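Local coordinates for putative GntR-family transcriptional regulator (Bordetella bronchiseptica RB50, PDB 3CNV), which probably regulates transcription as a GntR-family repressor or activator, its UTRA domain being the part expected to bind a small effector molecule, at residues 5-17 with 149-161. Sequence-based numbering, arbitrary orientation.
Sequences FLRLAPDEEGEGG and LYLTDHYHYRNSL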
ATOM      1  N   PHE C   5      -9.692  -7.812   0.364  1.00 10.87           N
ATOM      2  CA  PHE C   5      -9.518  -6.345   0.294  1.00 11.50           C
ATOM      3  C   PHE C   5     -10.129  -5.565   1.398  1.00 13.35           C
ATOM      4  O   PHE C   5      -9.819  -4.394   1.591  1.00 16.13           O
ATOM      5  CB  PHE C   5     -10.069  -5.764  -0.990  1.00 12.92           C
ATOM      6  CG  PHE C   5      -9.304  -6.141  -2.211  1.00 12.17           C
ATOM      7  CD1 PHE C   5      -7.955  -5.887  -2.301  1.00  9.83           C
ATOM      8  CD2 PHE C   5      -9.959  -6.664  -3.319  1.00 14.65           C
ATOM      9  CE1 PHE C   5      -7.275  -6.179  -3.407  1.00 10.63           C
ATOM     10  CE2 PHE C   5      -9.225  -6.942  -4.513  1.00  7.74           C
ATOM     11  CZ  PHE C   5      -7.900  -6.745  -4.525  1.00  8.82           C
ATOM     12  N   LEU C   6     -10.986  -6.224   2.151  1.00 13.14           N
ATOM     13  CA  LEU C   6     -11.778  -5.550   3.201  1.00 12.93           C
ATOM     14  C   LEU C   6     -10.880  -4.954   4.252  1.00 12.56           C
ATOM     15  O   LEU C   6     -10.106  -5.691   4.836  1.00 10.47           O
ATOM     16  CB  LEU C   6     -12.765  -6.578   3.832  1.00 14.12           C
ATOM     17  CG  LEU C   6     -13.756  -5.972   4.852  1.00 16.26           C
ATOM     18  CD1 LEU C   6     -14.703  -5.048   4.138  1.00 16.29           C
ATOM     19  CD2 LEU C   6     -14.532  -7.037   5.597  1.00 15.48           C
ATOM     20  N   ARG C   7     -11.043  -3.651   4.555  1.00 11.22           N
ATOM     21  CA  ARG C   7     -10.143  -2.948   5.481  1.00 12.95           C
ATOM     22  C   ARG C   7     -10.867  -2.536   6.766  1.00 14.15           C
ATOM     23  O   ARG C   7     -10.355  -1.840   7.617  1.00 12.71           O
ATOM     24  CB  ARG C   7      -9.548  -1.690   4.799  1.00 11.87           C
ATOM     25  CG  ARG C   7      -8.593  -1.959   3.720  1.00 15.54           C
ATOM     26  CD  ARG C   7      -7.434  -2.832   4.221  1.00 18.08           C
ATOM     27  NE  ARG C   7      -6.571  -2.904   3.114  1.00 21.71           N
ATOM     28  CZ  ARG C   7      -5.908  -1.850   2.617  1.00 24.73           C
ATOM     29  NH1 ARG C   7      -6.046  -0.626   3.172  1.00 27.85           N
ATOM     30  NH2 ARG C   7      -5.166  -2.015   1.531  1.00 22.36           N
ATOM     31  N   LEU C   8     -12.065  -3.080   6.933  1.00 18.12           N
ATOM     32  CA  LEU C   8     -12.820  -2.864   8.172  1.00 19.70           C
ATOM     33  C   LEU C   8     -12.119  -3.462   9.395  1.00 20.27           C
ATOM     34  O   LEU C   8     -11.620  -4.591   9.394  1.00 19.73           O
ATOM     35  CB  LEU C   8     -14.244  -3.376   8.058  1.00 22.33           C
ATOM     36  CG  LEU C   8     -15.308  -2.326   7.704  1.00 28.08           C
ATOM     37  CD1 LEU C   8     -16.575  -2.846   8.265  1.00 31.09           C
ATOM     38  CD2 LEU C   8     -15.095  -0.921   8.299  1.00 34.16           C
ATOM     39  N   ALA C   9     -11.996  -2.635  10.416  1.00 17.97           N
ATOM     40  CA  ALA C   9     -11.361  -3.030  11.656  1.00 15.93           C
ATOM     41  C   ALA C   9     -12.129  -2.452  12.812  1.00 14.82           C
ATOM     42  O   ALA C   9     -12.672  -1.338  12.709  1.00 12.51           O
ATOM     43  CB  ALA C   9      -9.927  -2.547  11.694  1.00 15.97           C
ATOM     44  N   PRO C  10     -12.200  -3.197  13.934  1.00 15.07           N
ATOM     45  CA  PRO C  10     -12.973  -2.620  14.992  1.00 14.90           C
ATOM     46  C   PRO C  10     -12.279  -1.516  15.728  1.00 15.34           C
ATOM     47  O   PRO C  10     -11.048  -1.480  15.827  1.00 13.86           O
ATOM     48  CB  PRO C  10     -13.227  -3.826  15.979  1.00 15.13           C
ATOM     49  CG  PRO C  10     -12.136  -4.758  15.739  1.00 15.27           C
ATOM     50  CD  PRO C  10     -11.801  -4.596  14.235  1.00 14.29           C
ATOM     51  N   ASP C  11     -13.108  -0.639  16.284  1.00 15.54           N
ATOM     52  CA  ASP C  11     -12.628   0.470  17.097  1.00 17.84           C
ATOM     53  C   ASP C  11     -12.133  -0.026  18.448  1.00 19.81           C
ATOM     54  O   ASP C  11     -11.097   0.424  18.955  1.00 20.74           O
ATOM     55  CB  ASP C  11     -13.718   1.538  17.298  1.00 17.56           C
ATOM     56  CG  ASP C  11     -13.924   2.368  16.059  1.00 19.11           C
ATOM     57  OD1 ASP C  11     -13.127   2.246  15.070  1.00 18.05           O
ATOM     58  OD2 ASP C  11     -14.946   3.094  16.036  1.00 23.76           O
ATOM     59  N   GLU C  12     -12.881  -0.979  18.971  1.00 20.81           N
ATOM     60  CA  GLU C  12     -12.598  -1.607  20.252  1.00 22.96           C
ATOM     61  C   GLU C  12     -11.563  -2.692  20.137  1.00 23.94           C
ATOM     62  O   GLU C  12     -11.384  -3.338  19.106  1.00 23.30           O
ATOM     63  CB  GLU C  12     -13.884  -2.178  20.886  1.00 23.01           C
ATOM     64  N   GLU C  13     -10.872  -2.865  21.257  1.00 25.78           N
ATOM     65  CA  GLU C  13      -9.867  -3.920  21.408  1.00 26.73           C
ATOM     66  C   GLU C  13     -10.390  -5.250  20.881  1.00 27.34           C
ATOM     67  O   GLU C  13     -11.562  -5.644  21.094  1.00 25.61           O
ATOM     68  CB  GLU C  13      -9.397  -4.055  22.883  1.00 26.22           C
ATOM     69  N   GLY C  14      -9.487  -5.939  20.195  1.00 28.84           N
ATOM     70  CA  GLY C  14      -9.726  -7.316  19.802  1.00 29.81           C
ATOM     71  C   GLY C  14      -9.727  -7.569  18.322  1.00 31.24           C
ATOM     72  O   GLY C  14      -9.603  -6.661  17.470  1.00 29.86           O
ATOM     73  N   GLU C  15      -9.869  -8.856  18.063  1.00 33.53           N
ATOM     74  CA  GLU C  15      -9.932  -9.389  16.701  1.00 36.56           C
ATOM     75  C   GLU C  15     -11.309  -8.933  16.205  1.00 38.05           C
ATOM     76  O   GLU C  15     -12.289  -8.967  16.959  1.00 38.61           O
ATOM     77  CB  GLU C  15      -9.737 -10.943  16.656  1.00 36.12           C
ATOM     78  CG  GLU C  15      -8.870 -11.475  15.410  1.00 40.17           C
ATOM     79  CD  GLU C  15      -7.345 -11.392  15.614  1.00 41.68           C
ATOM     80  OE1 GLU C  15      -6.864 -10.945  16.678  1.00 48.69           O
ATOM     81  OE2 GLU C  15      -6.604 -11.767  14.723  1.00 38.58           O
ATOM     82  N   GLY C  16     -11.385  -8.465  14.967  1.00 40.13           N
ATOM     83  CA  GLY C  16     -12.679  -8.029  14.433  1.00 41.52           C
ATOM     84  C   GLY C  16     -13.617  -9.235  14.331  1.00 42.73           C
ATOM     85  O   GLY C  16     -13.401 -10.121  13.485  1.00 44.88           O
ATOM     86  N   GLY C  17     -14.642  -9.346  15.171  1.00 42.45           N
ATOM     87  CA  GLY C  17     -15.591 -10.424  14.927  1.00 41.91           C
ATOM     88  C   GLY C  17     -15.701 -10.437  13.409  1.00 41.47           C
ATOM     89  O   GLY C  17     -15.792  -9.352  12.793  1.00 42.16           O
ATOM     90  N   LEU C 149     -20.901   0.721   1.019  1.00 13.46           N
ATOM     91  CA  LEU C 149     -21.316   1.767   1.930  1.00 12.80           C
ATOM     92  C   LEU C 149     -21.206   1.174   3.308  1.00 13.58           C
ATOM     93  O   LEU C 149     -21.885   0.203   3.623  1.00 12.92           O
ATOM     94  CB  LEU C 149     -22.751   2.269   1.619  1.00 13.92           C
ATOM     95  CG  LEU C 149     -22.975   3.130   0.366  1.00 16.44           C
ATOM     96  CD1 LEU C 149     -24.486   3.006   0.037  1.00 16.43           C
ATOM     97  CD2 LEU C 149     -22.533   4.638   0.560  1.00 15.06           C
ATOM     98  N   TYR C 150     -20.382   1.833   4.115  1.00 12.66           N
ATOM     99  CA  TYR C 150     -19.956   1.358   5.401  1.00 12.78           C
ATOM    100  C   TYR C 150     -20.447   2.289   6.469  1.00 12.68           C
ATOM    101  O   TYR C 150     -20.293   3.512   6.418  1.00 10.53           O
ATOM    102  CB  TYR C 150     -18.422   1.334   5.512  1.00 14.43           C
ATOM    103  CG  TYR C 150     -17.671   0.399   4.587  1.00 15.42           C
ATOM    104  CD1 TYR C 150     -17.925   0.348   3.224  1.00 19.61           C
ATOM    105  CD2 TYR C 150     -16.653  -0.378   5.069  1.00 22.81           C
ATOM    106  CE1 TYR C 150     -17.162  -0.483   2.366  1.00 21.73           C
ATOM    107  CE2 TYR C 150     -15.884  -1.235   4.218  1.00 25.06           C
ATOM    108  CZ  TYR C 150     -16.171  -1.285   2.869  1.00 19.33           C
ATOM    109  OH  TYR C 150     -15.408  -2.098   2.081  1.00 19.29           O
ATOM    110  N   LEU C 151     -21.029   1.673   7.478  1.00 11.78           N
ATOM    111  CA  LEU C 151     -21.407   2.397   8.707  1.00 12.85           C
ATOM    112  C   LEU C 151     -20.196   2.254   9.651  1.00 13.91           C
ATOM    113  O   LEU C 151     -19.858   1.179  10.089  1.00 13.75           O
ATOM    114  CB  LEU C 151     -22.634   1.781   9.343  1.00 12.82           C
ATOM    115  CG  LEU C 151     -23.047   2.371  10.678  1.00 12.92           C
ATOM    116  CD1 LEU C 151     -23.522   3.838  10.390  1.00 12.35           C
ATOM    117  CD2 LEU C 151     -24.111   1.487  11.310  1.00 14.23           C
ATOM    118  N   THR C 152     -19.514   3.361   9.877  1.00 14.66           N
ATOM    119  CA  THR C 152     -18.239   3.384  10.590  1.00 15.07           C
ATOM    120  C   THR C 152     -18.382   3.841  12.029  1.00 16.63           C
ATOM    121  O   THR C 152     -17.535   4.540  12.551  1.00 18.60           O
ATOM    122  CB  THR C 152     -17.187   4.249   9.835  1.00 15.04           C
ATOM    123  OG1 THR C 152     -17.676   5.571   9.669  1.00 15.28           O
ATOM    124  CG2 THR C 152     -16.934   3.705   8.527  1.00 14.42           C
ATOM    125  N   ASP C 153     -19.445   3.430  12.686  1.00 17.42           N
ATOM    126  CA  ASP C 153     -19.614   3.817  14.063  1.00 19.41           C
ATOM    127  C   ASP C 153     -18.846   2.927  15.084  1.00 18.85           C
ATOM    128  O   ASP C 153     -18.523   3.363  16.179  1.00 18.81           O
ATOM    129  CB  ASP C 153     -21.119   4.084  14.421  1.00 20.85           C
ATOM    130  CG  ASP C 153     -22.008   2.835  14.416  1.00 25.57           C
ATOM    131  OD1 ASP C 153     -23.114   2.856  15.071  1.00 29.80           O
ATOM    132  OD2 ASP C 153     -21.630   1.852  13.729  1.00 34.89           O
ATOM    133  N   HIS C 154     -18.569   1.690  14.726  1.00 17.97           N
ATOM    134  CA  HIS C 154     -17.888   0.761  15.639  1.00 17.55           C
ATOM    135  C   HIS C 154     -16.678   0.168  14.960  1.00 16.83           C
ATOM    136  O   HIS C 154     -15.953  -0.628  15.533  1.00 15.01           O
ATOM    137  CB  HIS C 154     -18.797  -0.404  15.936  1.00 17.96           C
ATOM    138  CG  HIS C 154     -20.006  -0.029  16.738  1.00 19.52           C
ATOM    139  ND1 HIS C 154     -19.925   0.446  18.027  1.00 24.25           N
ATOM    140  CD2 HIS C 154     -21.320  -0.120  16.449  1.00 20.70           C
ATOM    141  CE1 HIS C 154     -21.148   0.656  18.492  1.00 24.03           C
ATOM    142  NE2 HIS C 154     -22.011   0.325  17.543  1.00 22.08           N
ATOM    143  N   TYR C 155     -16.499   0.581  13.718  1.00 15.26           N
ATOM    144  CA  TYR C 155     -15.481   0.056  12.843  1.00 14.61           C
ATOM    145  C   TYR C 155     -14.915   1.247  12.008  1.00 14.30           C
ATOM    146  O   TYR C 155     -15.528   2.322  11.859  1.00 15.94           O
ATOM    147  CB  TYR C 155     -16.041  -1.036  11.939  1.00 15.51           C
ATOM    148  CG  TYR C 155     -16.284  -2.401  12.593  1.00 18.65           C
ATOM    149  CD1 TYR C 155     -15.379  -3.385  12.476  1.00 21.49           C
ATOM    150  CD2 TYR C 155     -17.436  -2.650  13.354  1.00 24.81           C
ATOM    151  CE1 TYR C 155     -15.572  -4.614  13.098  1.00 25.90           C
ATOM    152  CE2 TYR C 155     -17.631  -3.869  14.006  1.00 26.80           C
ATOM    153  CZ  TYR C 155     -16.690  -4.851  13.833  1.00 27.28           C
ATOM    154  OH  TYR C 155     -16.812  -6.085  14.423  1.00 30.03           O
ATOM    155  N   HIS C 156     -13.671   1.096  11.611  1.00 13.26           N
ATOM    156  CA  HIS C 156     -12.974   2.062  10.762  1.00 13.36           C
ATOM    157  C   HIS C 156     -12.371   1.295   9.592  1.00 14.42           C
ATOM    158  O   HIS C 156     -12.254   0.071   9.638  1.00 15.58           O
ATOM    159  CB  HIS C 156     -11.892   2.872  11.566  1.00 13.77           C
ATOM    160  CG  HIS C 156     -10.845   2.029  12.238  1.00 15.62           C
ATOM    161  ND1 HIS C 156     -11.016   1.548  13.513  1.00 15.59           N
ATOM    162  CD2 HIS C 156      -9.648   1.541  11.807  1.00 15.92           C
ATOM    163  CE1 HIS C 156      -9.977   0.799  13.846  1.00 16.91           C
ATOM    164  NE2 HIS C 156      -9.141   0.757  12.830  1.00 12.87           N
ATOM    165  N   TYR C 157     -11.954   2.047   8.583  1.00 12.65           N
ATOM    166  CA  TYR C 157     -11.155   1.527   7.469  1.00 12.56           C
ATOM    167  C   TYR C 157      -9.673   1.819   7.774  1.00 12.69           C
ATOM    168  O   TYR C 157      -9.268   2.923   7.883  1.00 12.51           O
ATOM    169  CB  TYR C 157     -11.639   2.219   6.167  1.00 12.27           C
ATOM    170  CG  TYR C 157     -10.903   1.951   4.904  1.00 12.47           C
ATOM    171  CD1 TYR C 157     -11.549   1.335   3.864  1.00 15.20           C
ATOM    172  CD2 TYR C 157      -9.615   2.357   4.721  1.00 15.03           C
ATOM    173  CE1 TYR C 157     -10.953   1.068   2.690  1.00 11.91           C
ATOM    174  CE2 TYR C 157      -8.928   2.066   3.471  1.00 14.99           C
ATOM    175  CZ  TYR C 157      -9.643   1.444   2.462  1.00 14.40           C
ATOM    176  OH  TYR C 157      -9.035   1.191   1.225  1.00 16.91           O
ATOM    177  N   ARG C 158      -8.906   0.762   7.897  1.00 14.39           N
ATOM    178  CA  ARG C 158      -7.478   0.782   8.235  1.00 16.00           C
ATOM    179  C   ARG C 158      -6.664   0.846   6.988  1.00 15.25           C
ATOM    180  O   ARG C 158      -6.926   0.112   6.051  1.00 18.38           O
ATOM    181  CB  ARG C 158      -7.075  -0.458   9.062  1.00 16.37           C
ATOM    182  CG  ARG C 158      -7.142  -1.778   8.268  1.00 25.53           C
ATOM    183  CD  ARG C 158      -6.773  -3.011   9.135  1.00 32.93           C
ATOM    184  NE  ARG C 158      -6.866  -4.274   8.415  1.00 36.37           N
ATOM    185  CZ  ARG C 158      -6.287  -4.563   7.232  1.00 43.59           C
ATOM    186  NH1 ARG C 158      -5.584  -3.658   6.518  1.00 40.92           N
ATOM    187  NH2 ARG C 158      -6.465  -5.784   6.745  1.00 44.75           N
ATOM    188  N   ASN C 159      -5.705   1.761   6.949  1.00 14.58           N
ATOM    189  CA  ASN C 159      -4.853   1.916   5.782  1.00 15.79           C
ATOM    190  C   ASN C 159      -3.419   2.232   6.218  1.00 15.87           C
ATOM    191  O   ASN C 159      -3.201   3.220   6.923  1.00 16.49           O
ATOM    192  CB  ASN C 159      -5.321   3.053   4.834  1.00 13.90           C
ATOM    193  CG  ASN C 159      -4.716   2.940   3.414  1.00 16.69           C
ATOM    194  OD1 ASN C 159      -4.379   1.840   2.927  1.00 15.36           O
ATOM    195  ND2 ASN C 159      -4.684   4.068   2.722  1.00 15.98           N
ATOM    196  N   SER C 160      -2.459   1.455   5.719  1.00 15.12           N
ATOM    197  CA  SER C 160      -1.051   1.798   5.887  1.00 17.45           C
ATOM    198  C   SER C 160      -0.536   2.338   4.593  1.00 17.98           C
ATOM    199  O   SER C 160      -0.833   1.790   3.500  1.00 17.17           O
ATOM    200  CB  SER C 160      -0.190   0.568   6.245  1.00 18.18           C
ATOM    201  OG  SER C 160      -0.479   0.180   7.571  1.00 28.88           O
ATOM    202  N   LEU C 161       0.277   3.367   4.729  1.00 16.73           N
ATOM    203  CA  LEU C 161       0.818   4.070   3.572  1.00 16.71           C
ATOM    204  C   LEU C 161       2.338   4.113   3.640  1.00 17.40           C
ATOM    205  O   LEU C 161       2.903   4.401   4.672  1.00 12.83           O
ATOM    206  CB  LEU C 161       0.343   5.521   3.567  1.00 17.37           C
ATOM    207  CG  LEU C 161      -1.147   5.856   3.490  1.00 20.16           C
ATOM    208  CD1 LEU C 161      -1.827   5.690   4.905  1.00 21.70           C
ATOM    209  CD2 LEU C 161      -1.214   7.315   3.075  1.00 17.44           C
TER
HETATM  210  O   HOH W   1     -12.745  -2.053   2.898  1.00 10.40           O
HETATM  211  O   HOH W   2      -3.589   0.422   0.493  1.00 28.81           O
HETATM  212  O   HOH W   3     -15.716  -1.811  17.870  1.00 32.01           O
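One face of the Tyr157 ring carries Arg7 CB, a CH-pi contact 3.6 Å from the ring centroid and only 7° off the normal. The imidazole of His156 is held differently: Ala9 O lies over one face, offset toward the rim, while the Asp11 carboxylate, nearly coplanar with the ring, meets its edge. There ND1 of His156 donates to Asp11 OD1 at 2.7 Å, almost straight, which fixes the ring's rotation. With chi1 at 57°, CG of His156 sits between backbone N and carbonyl carbon, which brings NE2 of His156 to 3.6 Å from Ala9 CB. At the edge of the Tyr150 ring, Tyr150 CD2 lies 3.5 Å from Leu8 CG, and the Tyr150 hydroxyl reaches Arg7 N through a water.

Most of these groups project from, or pack against, a two-stranded antiparallel sheet, an example of how a short pairing can tie chain ends together: strand 8-10 joins C-terminal strand 155-161 next to the six-stranded antiparallel sheet of this UTRA-family chain, Leu8 and Tyr150 both packing on strand 59-69. Ala9 and His156 form the hydrogen-bonded pair (Ala9 N to His156 O 2.8 Å), flanked by the non-hydrogen-bonded pairs Leu8–Tyr157 and Pro10–Tyr155. Strand 155-161 also pairs antiparallel with a strand of the second subunit, and the Tyr157 hydroxyl bonds Glu105.

Just before strand 8-10, Arg7 O still accepts from Arg158 N, and the Arg7 side chain bends at chi2 so that NH1 grips Arg158 O, on a lone pair, and Asn159 OD1. The Arg7 and Arg158 guanidinium planes are 9° apart, with Arg7 CD over a face of the second; Arg7 NE stands 3.6 Å from Arg158 NH1, a like-charge approach probably eased by Asn162 O of the fourth subunit, which accepts from that NH1.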